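Long-range contacts in chorismate mutase (Clostridium thermocellum, PDB 1XHO), which probably catalyses the rearrangement of chorismate to prephenate, a step toward phenylalanine and tyrosine, as a trimeric type I chorismate mutase: residues C[38-43]-C[136-141]; C[52-57]-C[91-96]; C[80-85]-C[113-118]. All coordinates share one frame; numbering follows the deposited sequence.

Contact 1 of 3, residues C[38-43]-C[136-141]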
loop_
_atom_site.group_PDB
_atom_site.type_symbol
_atom_site.label_atom_id
_atom_site.label_comp_id
_atom_site.label_asym_id
_atom_site.label_seq_id
_atom_site.Cartn_x
_atom_site.Cartn_y
_atom_site.Cartn_z
ATOM N N ALA C 38 -6.043 9.147 10.273
ATOM C CA ALA C 38 -6.628 10.054 9.292
ATOM C C ALA C 38 -6.753 11.432 9.893
ATOM O O ALA C 38 -6.934 11.579 11.105
ATOM C CB ALA C 38 -7.986 9.555 8.796
ATOM N N THR C 39 -6.618 12.435 9.036
ATOM C CA THR C 39 -6.728 13.826 9.435
ATOM C C THR C 39 -7.156 14.665 8.226
ATOM O O THR C 39 -7.111 14.203 7.090
ATOM C CB THR C 39 -5.387 14.356 10.063
ATOM O OG1 THR C 39 -5.614 15.606 10.739
ATOM C CG2 THR C 39 -4.268 14.508 9.001
ATOM N N THR C 40 -7.588 15.892 8.489
ATOM C CA THR C 40 -7.955 16.818 7.435
ATOM C C THR C 40 -7.149 18.107 7.568
ATOM O O THR C 40 -6.628 18.415 8.642
ATOM C CB THR C 40 -9.476 17.124 7.427
ATOM O OG1 THR C 40 -9.876 17.679 8.691
ATOM C CG2 THR C 40 -10.267 15.859 7.139
ATOM N N VAL C 41 -7.028 18.826 6.454
ATOM C CA VAL C 41 -6.351 20.132 6.416
ATOM C C VAL C 41 -7.327 21.217 5.948
ATOM O O VAL C 41 -8.363 20.918 5.343
ATOM C CB VAL C 41 -5.085 20.134 5.515
ATOM C CG1 VAL C 41 -3.975 19.302 6.144
ATOM C CG2 VAL C 41 -5.400 19.645 4.103
ATOM N N SER C 42 -6.995 22.464 6.263
ATOM C CA SER C 42 -7.800 23.613 5.857
ATOM C C SER C 42 -7.523 24.008 4.410
ATOM O O SER C 42 -8.423 24.449 3.702
ATOM C CB SER C 42 -7.540 24.809 6.786
ATOM O OG SER C 42 -6.149 25.069 6.920
ATOM N N ASP C 43 -6.279 23.855 3.971
ATOM C CA ASP C 43 -5.919 24.211 2.609
ATOM C C ASP C 43 -4.943 23.245 1.948
ATOM O O ASP C 43 -4.125 22.607 2.612
ATOM N N TYR C 136 -8.018 9.297 14.636
ATOM C CA TYR C 136 -8.812 10.090 13.707
ATOM C C TYR C 136 -8.837 11.522 14.204
ATOM O O TYR C 136 -9.345 11.784 15.290
ATOM C CB TYR C 136 -10.218 9.485 13.563
ATOM C CG TYR C 136 -10.155 8.107 12.943
ATOM C CD1 TYR C 136 -10.331 7.935 11.572
ATOM C CD2 TYR C 136 -9.856 6.980 13.719
ATOM C CE1 TYR C 136 -10.234 6.677 10.983
ATOM C CE2 TYR C 136 -9.753 5.716 13.144
ATOM C CZ TYR C 136 -9.951 5.571 11.771
ATOM O OH TYR C 136 -9.855 4.329 11.181
ATOM N N LEU C 137 -8.254 12.443 13.431
ATOM C CA LEU C 137 -8.158 13.850 13.858
ATOM C C LEU C 137 -8.856 14.809 12.910
ATOM O O LEU C 137 -9.091 14.490 11.745
ATOM C CB LEU C 137 -6.697 14.275 14.005
ATOM C CG LEU C 137 -5.840 13.495 15.004
ATOM C CD1 LEU C 137 -4.408 13.955 14.897
ATOM C CD2 LEU C 137 -6.365 13.656 16.436
ATOM N N ASN C 138 -9.167 16.001 13.430
ATOM C CA ASN C 138 -9.841 17.049 12.674
ATOM C C ASN C 138 -11.095 16.486 12.013
ATOM O O ASN C 138 -11.796 15.686 12.621
ATOM C CB ASN C 138 -8.898 17.682 11.639
ATOM C CG ASN C 138 -7.618 18.201 12.249
ATOM O OD1 ASN C 138 -7.553 18.462 13.447
ATOM N ND2 ASN C 138 -6.590 18.373 11.417
ATOM N N GLY C 139 -11.380 16.887 10.775
ATOM C CA GLY C 139 -12.559 16.400 10.067
ATOM C C GLY C 139 -12.616 14.902 9.859
ATOM O O GLY C 139 -13.686 14.361 9.589
ATOM N N ALA C 140 -11.474 14.220 9.980
ATOM C CA ALA C 140 -11.418 12.761 9.806
ATOM C C ALA C 140 -12.091 11.974 10.934
ATOM O O ALA C 140 -12.328 10.771 10.791
ATOM C CB ALA C 140 -9.982 12.292 9.617
ATOM N N LYS C 141 -12.409 12.643 12.045
ATOM C CA LYS C 141 -13.169 12.008 13.135
ATOM C C LYS C 141 -14.494 11.406 12.657
ATOM O O LYS C 141 -14.947 10.393 13.195
ATOM C CB LYS C 141 -13.396 12.987 14.294
ATOM C CG LYS C 141 -12.174 13.140 15.184
ATOM C CD LYS C 141 -12.279 14.294 16.171
ATOM C CE LYS C 141 -13.456 14.140 17.119
ATOM N NZ LYS C 141 -13.438 15.193 18.146
#

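Contact 2 of 3, residues C[52-57]-C[91-96]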
loop_
_atom_site.group_PDB
_atom_site.type_symbol
_atom_site.label_atom_id
_atom_site.label_comp_id
_atom_site.label_asym_id
_atom_site.label_seq_id
_atom_site.Cartn_x
_atom_site.Cartn_y
_atom_site.Cartn_z
ATOM N N GLU C 52 -0.061 19.002 9.582
ATOM C CA GLU C 52 -1.166 18.138 10.018
ATOM C C GLU C 52 -0.811 16.661 9.949
ATOM O O GLU C 52 -1.297 15.872 10.765
ATOM C CB GLU C 52 -2.447 18.430 9.234
ATOM C CG GLU C 52 -3.051 19.801 9.561
ATOM C CD GLU C 52 -3.165 20.048 11.054
ATOM O OE1 GLU C 52 -3.665 19.156 11.771
ATOM O OE2 GLU C 52 -2.733 21.127 11.511
ATOM N N THR C 53 0.055 16.292 9.000
ATOM C CA THR C 53 0.547 14.934 8.930
ATOM C C THR C 53 1.454 14.649 10.126
ATOM O O THR C 53 1.400 13.563 10.689
ATOM C CB THR C 53 1.277 14.622 7.589
ATOM O OG1 THR C 53 0.379 14.828 6.495
ATOM C CG2 THR C 53 1.774 13.162 7.560
ATOM N N GLN C 54 2.273 15.628 10.500
ATOM C CA GLN C 54 3.219 15.502 11.618
ATOM C C GLN C 54 2.494 15.306 12.958
ATOM O O GLN C 54 2.865 14.451 13.766
ATOM C CB GLN C 54 4.106 16.750 11.673
ATOM C CG GLN C 54 5.451 16.571 12.402
ATOM C CD GLN C 54 6.445 17.693 12.101
ATOM O OE1 GLN C 54 6.365 18.362 11.053
ATOM N NE2 GLN C 54 7.396 17.896 13.010
ATOM N N LYS C 55 1.451 16.096 13.180
ATOM C CA LYS C 55 0.637 15.968 14.389
ATOM C C LYS C 55 -0.025 14.589 14.453
ATOM O O LYS C 55 -0.091 13.973 15.518
ATOM C CB LYS C 55 -0.424 17.083 14.455
ATOM N N LEU C 56 -0.496 14.109 13.305
ATOM C CA LEU C 56 -1.115 12.791 13.208
ATOM C C LEU C 56 -0.123 11.672 13.544
ATOM O O LEU C 56 -0.441 10.788 14.331
ATOM C CB LEU C 56 -1.728 12.589 11.809
ATOM C CG LEU C 56 -2.349 11.228 11.484
ATOM C CD1 LEU C 56 -3.398 10.813 12.520
ATOM C CD2 LEU C 56 -2.943 11.245 10.066
ATOM N N LEU C 57 1.069 11.715 12.952
ATOM C CA LEU C 57 2.119 10.726 13.244
ATOM C C LEU C 57 2.548 10.750 14.717
ATOM O O LEU C 57 2.763 9.704 15.305
ATOM C CB LEU C 57 3.350 10.965 12.365
ATOM C CG LEU C 57 3.167 10.807 10.855
ATOM C CD1 LEU C 57 4.424 11.303 10.095
ATOM C CD2 LEU C 57 2.818 9.354 10.506
ATOM N N ALA C 91 7.370 12.838 8.412
ATOM C CA ALA C 91 8.161 11.810 9.103
ATOM C C ALA C 91 9.647 12.161 9.107
ATOM O O ALA C 91 10.350 11.919 10.089
ATOM C CB ALA C 91 7.936 10.442 8.461
ATOM N N ARG C 92 10.119 12.734 8.004
ATOM C CA ARG C 92 11.505 13.178 7.899
ATOM C C ARG C 92 11.807 14.353 8.849
ATOM O O ARG C 92 12.853 14.369 9.479
ATOM C CB ARG C 92 11.843 13.558 6.453
ATOM C CG ARG C 92 13.321 13.493 6.171
ATOM C CD ARG C 92 13.719 14.256 4.911
ATOM N NE ARG C 92 15.171 14.429 4.851
ATOM C CZ ARG C 92 15.859 15.334 5.549
ATOM N NH1 ARG C 92 15.242 16.180 6.373
ATOM N NH2 ARG C 92 17.182 15.397 5.420
ATOM N N ASN C 93 10.890 15.324 8.939
ATOM C CA ASN C 93 11.014 16.455 9.886
ATOM C C ASN C 93 11.245 15.994 11.322
ATOM O O ASN C 93 12.127 16.505 12.023
ATOM C CB ASN C 93 9.747 17.322 9.883
ATOM C CG ASN C 93 9.583 18.135 8.623
ATOM O OD1 ASN C 93 10.366 18.024 7.680
ATOM N ND2 ASN C 93 8.549 18.968 8.600
HETATM N N MSE C 94 10.445 15.025 11.752
HETATM C CA MSE C 94 10.501 14.526 13.124
HETATM C C MSE C 94 11.549 13.414 13.336
HETATM O O MSE C 94 11.505 12.680 14.331
HETATM C CB MSE C 94 9.111 14.064 13.566
HETATM C CG MSE C 94 8.534 12.886 12.799
HETATM SE SE MSE C 94 6.579 12.827 12.980
HETATM C CE MSE C 94 6.519 12.581 14.947
ATOM N N GLY C 95 12.484 13.299 12.400
ATOM C CA GLY C 95 13.639 12.441 12.559
ATOM C C GLY C 95 13.446 10.990 12.186
ATOM O O GLY C 95 14.295 10.162 12.515
ATOM N N TRP C 96 12.347 10.661 11.501
ATOM C CA TRP C 96 12.142 9.285 11.038
ATOM C C TRP C 96 12.764 9.135 9.644
ATOM O O TRP C 96 12.074 9.063 8.626
ATOM C CB TRP C 96 10.660 8.876 11.061
ATOM C CG TRP C 96 10.006 8.926 12.429
ATOM C CD1 TRP C 96 10.624 9.113 13.637
ATOM C CD2 TRP C 96 8.611 8.751 12.721
ATOM N NE1 TRP C 96 9.699 9.090 14.651
ATOM C CE2 TRP C 96 8.456 8.863 14.117
ATOM C CE3 TRP C 96 7.473 8.525 11.932
ATOM C CZ2 TRP C 96 7.214 8.758 14.744
ATOM C CZ3 TRP C 96 6.237 8.409 12.561
ATOM C CH2 TRP C 96 6.117 8.527 13.948
#

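Contact 3 of 3, residues C[80-85]-C[113-118]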
loop_
_atom_site.group_PDB
_atom_site.type_symbol
_atom_site.label_atom_id
_atom_site.label_comp_id
_atom_site.label_asym_id
_atom_site.label_seq_id
_atom_site.Cartn_x
_atom_site.Cartn_y
_atom_site.Cartn_z
ATOM N N LYS C 80 -7.654 13.603 -3.875
ATOM C CA LYS C 80 -7.318 14.289 -5.146
ATOM C C LYS C 80 -7.095 15.816 -5.018
ATOM O O LYS C 80 -6.245 16.404 -5.717
ATOM C CB LYS C 80 -8.431 14.012 -6.160
ATOM C CG LYS C 80 -8.173 14.525 -7.557
ATOM C CD LYS C 80 -8.966 13.720 -8.587
ATOM C CE LYS C 80 -10.476 13.778 -8.338
ATOM N NZ LYS C 80 -11.240 13.243 -9.509
ATOM N N ASP C 81 -7.852 16.444 -4.122
ATOM C CA ASP C 81 -7.752 17.890 -3.872
ATOM C C ASP C 81 -6.473 18.341 -3.153
ATOM O O ASP C 81 -6.266 19.521 -3.006
ATOM C CB ASP C 81 -8.983 18.391 -3.097
ATOM C CG ASP C 81 -9.352 17.486 -1.925
ATOM O OD1 ASP C 81 -8.460 16.865 -1.317
ATOM O OD2 ASP C 81 -10.548 17.381 -1.628
ATOM N N LEU C 82 -5.640 17.409 -2.690
ATOM C CA LEU C 82 -4.330 17.750 -2.125
ATOM C C LEU C 82 -3.186 17.299 -3.046
ATOM O O LEU C 82 -3.065 16.106 -3.346
ATOM C CB LEU C 82 -4.145 17.096 -0.751
ATOM C CG LEU C 82 -5.166 17.418 0.342
ATOM C CD1 LEU C 82 -4.783 16.688 1.639
ATOM C CD2 LEU C 82 -5.286 18.939 0.560
ATOM N N ASP C 83 -2.361 18.252 -3.487
ATOM C CA ASP C 83 -1.163 17.956 -4.305
ATOM C C ASP C 83 0.064 18.822 -3.959
ATOM O O ASP C 83 1.089 18.718 -4.620
ATOM C CB ASP C 83 -1.487 18.097 -5.815
ATOM C CG ASP C 83 -1.752 19.558 -6.253
ATOM O OD1 ASP C 83 -1.674 20.483 -5.423
ATOM O OD2 ASP C 83 -2.048 19.777 -7.450
ATOM N N ALA C 84 -0.038 19.659 -2.923
ATOM C CA ALA C 84 0.983 20.672 -2.657
ATOM C C ALA C 84 2.276 20.097 -2.077
ATOM O O ALA C 84 3.336 20.706 -2.225
ATOM C CB ALA C 84 0.428 21.765 -1.741
ATOM N N ALA C 85 2.202 18.942 -1.417
ATOM C CA ALA C 85 3.417 18.264 -0.952
ATOM C C ALA C 85 3.203 16.788 -0.589
ATOM O O ALA C 85 2.069 16.323 -0.462
ATOM C CB ALA C 85 4.014 19.012 0.243
ATOM N N LEU C 113 -14.861 12.254 1.875
ATOM C CA LEU C 113 -14.200 13.285 2.672
ATOM C C LEU C 113 -13.042 13.928 1.896
ATOM O O LEU C 113 -12.126 13.246 1.420
ATOM C CB LEU C 113 -13.691 12.725 4.004
ATOM C CG LEU C 113 -13.142 13.738 5.037
ATOM C CD1 LEU C 113 -14.190 14.766 5.421
ATOM C CD2 LEU C 113 -12.621 13.024 6.295
ATOM N N GLU C 114 -13.101 15.249 1.779
ATOM C CA GLU C 114 -12.104 16.004 1.058
ATOM C C GLU C 114 -11.034 16.475 2.030
ATOM O O GLU C 114 -11.214 16.367 3.249
ATOM C CB GLU C 114 -12.775 17.179 0.366
ATOM C CG GLU C 114 -13.728 16.745 -0.744
ATOM C CD GLU C 114 -14.701 17.837 -1.171
ATOM O OE1 GLU C 114 -15.161 18.620 -0.301
ATOM O OE2 GLU C 114 -15.019 17.897 -2.383
ATOM N N LYS C 115 -9.918 16.957 1.481
ATOM C CA LYS C 115 -8.781 17.491 2.250
ATOM C C LYS C 115 -8.216 16.509 3.283
ATOM O O LYS C 115 -7.714 16.926 4.337
ATOM C CB LYS C 115 -9.160 18.806 2.942
ATOM C CG LYS C 115 -9.701 19.892 2.027
ATOM C CD LYS C 115 -8.658 20.401 1.017
ATOM C CE LYS C 115 -9.235 21.591 0.174
ATOM N NZ LYS C 115 -8.801 21.587 -1.272
ATOM N N CYS C 116 -8.253 15.215 2.950
ATOM C CA CYS C 116 -7.991 14.154 3.917
ATOM C C CYS C 116 -6.668 13.425 3.674
ATOM O O CYS C 116 -6.430 12.879 2.594
ATOM C CB CYS C 116 -9.169 13.142 3.929
ATOM S SG CYS C 116 -8.993 11.733 5.073
ATOM N N ILE C 117 -5.834 13.399 4.711
ATOM C CA ILE C 117 -4.607 12.612 4.731
ATOM C C ILE C 117 -4.817 11.349 5.575
ATOM O O ILE C 117 -5.200 11.434 6.751
ATOM C CB ILE C 117 -3.438 13.435 5.315
ATOM C CG1 ILE C 117 -3.262 14.730 4.508
ATOM C CG2 ILE C 117 -2.152 12.613 5.336
ATOM C CD1 ILE C 117 -2.539 15.811 5.230
ATOM N N ARG C 118 -4.576 10.184 4.969
ATOM C CA ARG C 118 -4.607 8.901 5.685
ATOM C C ARG C 118 -3.217 8.281 5.805
ATOM O O ARG C 118 -2.349 8.493 4.959
ATOM C CB ARG C 118 -5.581 7.913 5.037
ATOM C CG ARG C 118 -7.033 8.414 5.027
ATOM C CD ARG C 118 -7.933 7.375 4.380
ATOM N NE ARG C 118 -9.369 7.643 4.468
ATOM C CZ ARG C 118 -10.069 8.460 3.674
ATOM N NH1 ARG C 118 -9.494 9.184 2.744
ATOM N NH2 ARG C 118 -11.366 8.574 3.844
#

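Contact 1 of 3, residues C[38-43]-C[136-141]
Ala38 and Tyr136 form a parallel bridge between the end of strand 32-40 and the short edge strand 135-136 of the mixed sheet, and the chain then turns into a 3-10 segment folded back beside Thr39 and Thr40. Three hydrogen bonds cross the contact. The first continues the sheet ladder: Leu137 N donates to Ala38 O at 2.8 Å, almost straight at 170°, while Ala38 is bonded on the same edge to Val135. The other two replace that ladder once the turn begins. The side-chain amide of Asn138 takes over, with ND2 donating a hydrogen bond to Thr40 O at 2.8 Å; this oxygen lies close to the amide plane, and the donor lies in the plane of the carbonyl. The same ND2 also bonds to Glu52 on helix 46-63, which should hold the amide's rotation. Thr39 OG1 lies beside it as well, but the angle is too poor for a bond. The third comes from Gly139, whose N donates to Thr40 OG1 at 2.7 Å along a bent path of 137°. That hydroxyl sits between the backbone N and the carbonyl carbon (chi1 59°), which turns the oxygen toward Gly139 N and leaves Thr40 CG2 3.5 Å from Ala140 N. Within 136-141, Ala140 N returns to Leu137 O and closes the turn. Leu137 O also receives a CA-H...O contact from Thr39 CA at 3.4 Å. The apolar part centres on two alanines. Ala38 CB touches the Tyr136 ring obliquely at CD1, 4.0 Å away, and Ala140 points its methyl at the strand. The two methyls, Ala38 CB and Ala140 CB, are packed tightly at 3.5 Å.

Contact 2 of 3, residues C[52-57]-C[91-96]
A Schellman motif ends helix 89-93, and the capped end sets Asn93, Met94 and Trp96 against Gln54 and Leu57 of helix 46-63. Trp96 N reaches back to Ala91 O and Gly95 N to Arg92 O, with Gly95 at positive phi, so the chain turns back and the indole comes against Leu57 of helix 46-63. Leu57 is held by three residues, Ala91, Met94 and Trp96. Leu57 CB lies 3.8 Å from the selenium SE of Met94, a selenomethionine here. The same Leu57 CB is 3.9 Å from CZ3 of Trp96. The branch Leu57 CD1 reaches past them to Ala91 N, 3.7 Å away. The indole and the leucine run past each other in opposite directions, and CH2 of the ring also comes obliquely up to the carbonyl oxygen of Leu57. In the alpha+beta fold of the subunit, helix 46-63 packs on one face of the mixed sheet: Leu57 also packs on Val119 and Met121 of strand 116-124, and Trp96 also touches Ile71 and Ile74 of strand 71-78. Met94 touches both Leu57 and Trp96. Its CG takes the position between backbone N and carbonyl carbon (chi1 64°), which lays Met94 CG over the centre of the Trp96 ring, 4.1 Å above its plane, and the chain then bends at chi3. Met94 SE slides past Gln54 and lies 4.0 Å from Gln54 CG. At the outer margin the extended Gln54 side chain crosses Asn93 at about a right angle, the amide planes 72° apart, and Asn93 ND2 makes a weak hydrogen bond of 3.3 Å to Gln54 OE1.

Contact 3 of 3, residues C[80-85]-C[113-118]
The loop that leaves strand 71-78 folds over the start of strand 116-124, where Asp81 meets the backbone of Lys115 and Leu82 packs against Lys115 and Ile117. The carboxylate of Asp81 straddles one backbone amide: Lys115 N donates to Asp81 OD1 at 3.2 Å, on the syn side but 33° out of the carboxylate plane, and makes a second, weak bond to OD2 of Asp81. OD1 is held besides by the hydroxyl of Thr79, which in turn accepts Cys116 N, so one threonine ties the carboxylate to the first residue of the strand. Asp81 CG stands between its backbone N and carbonyl carbon (chi1 45°), which brings both oxygens to Lys115 N. Lys115 itself has a left-handed backbone conformation. Its CB leaves away from the loop, and the aliphatic chain then bends at chi2 to come back over Leu82, with Lys115 CD 3.7 Å from Leu82 CD2. The other leucine branch enters deeper: Leu82 CD1 meets Ile117 CG1 at 3.8 Å, the two side chains crossing at about a right angle, and Val41 packs against both. Leu82 thus packs between the Lys115 methylenes and Ile117, which also touches Thr53 of helix 46-63. Lys115 NZ is 4.6 Å from Asp81 OD2, too far for a salt bridge, and Glu114 OE2 is equally distant from that oxygen. Attraction and repulsion at this spot probably offset one another in part, so that Asp81 is held chiefly by Thr79 and by the longer bonds from the backbone N-H of Lys115.

Overall arrangement
Contacts 1 and 3 lie about 10 Å apart between centres on neighbouring strands, 32-40 and 116-124. Probable hydrogen bonds join Thr39 O to Ile117 N (2.8 Å) and Val41 N to Lys115 O (2.9 Å), and Val41 packs on Leu82 between them. Contact 2 sits on the helix-bearing face of the sheet, its centre about 15 Å from contact 1 and 16 Å from contact 3; helix 46-63 is the bridge, through Thr39 on Leu56 and Thr53 on Ile117. Along the chain, contact 1 encloses the other two, whose segments alternate. Of the three, contact 3 alone is touched by other subunits, for example at Asp83 and Arg118; in relatives the trimer's active sites lie in such interfaces.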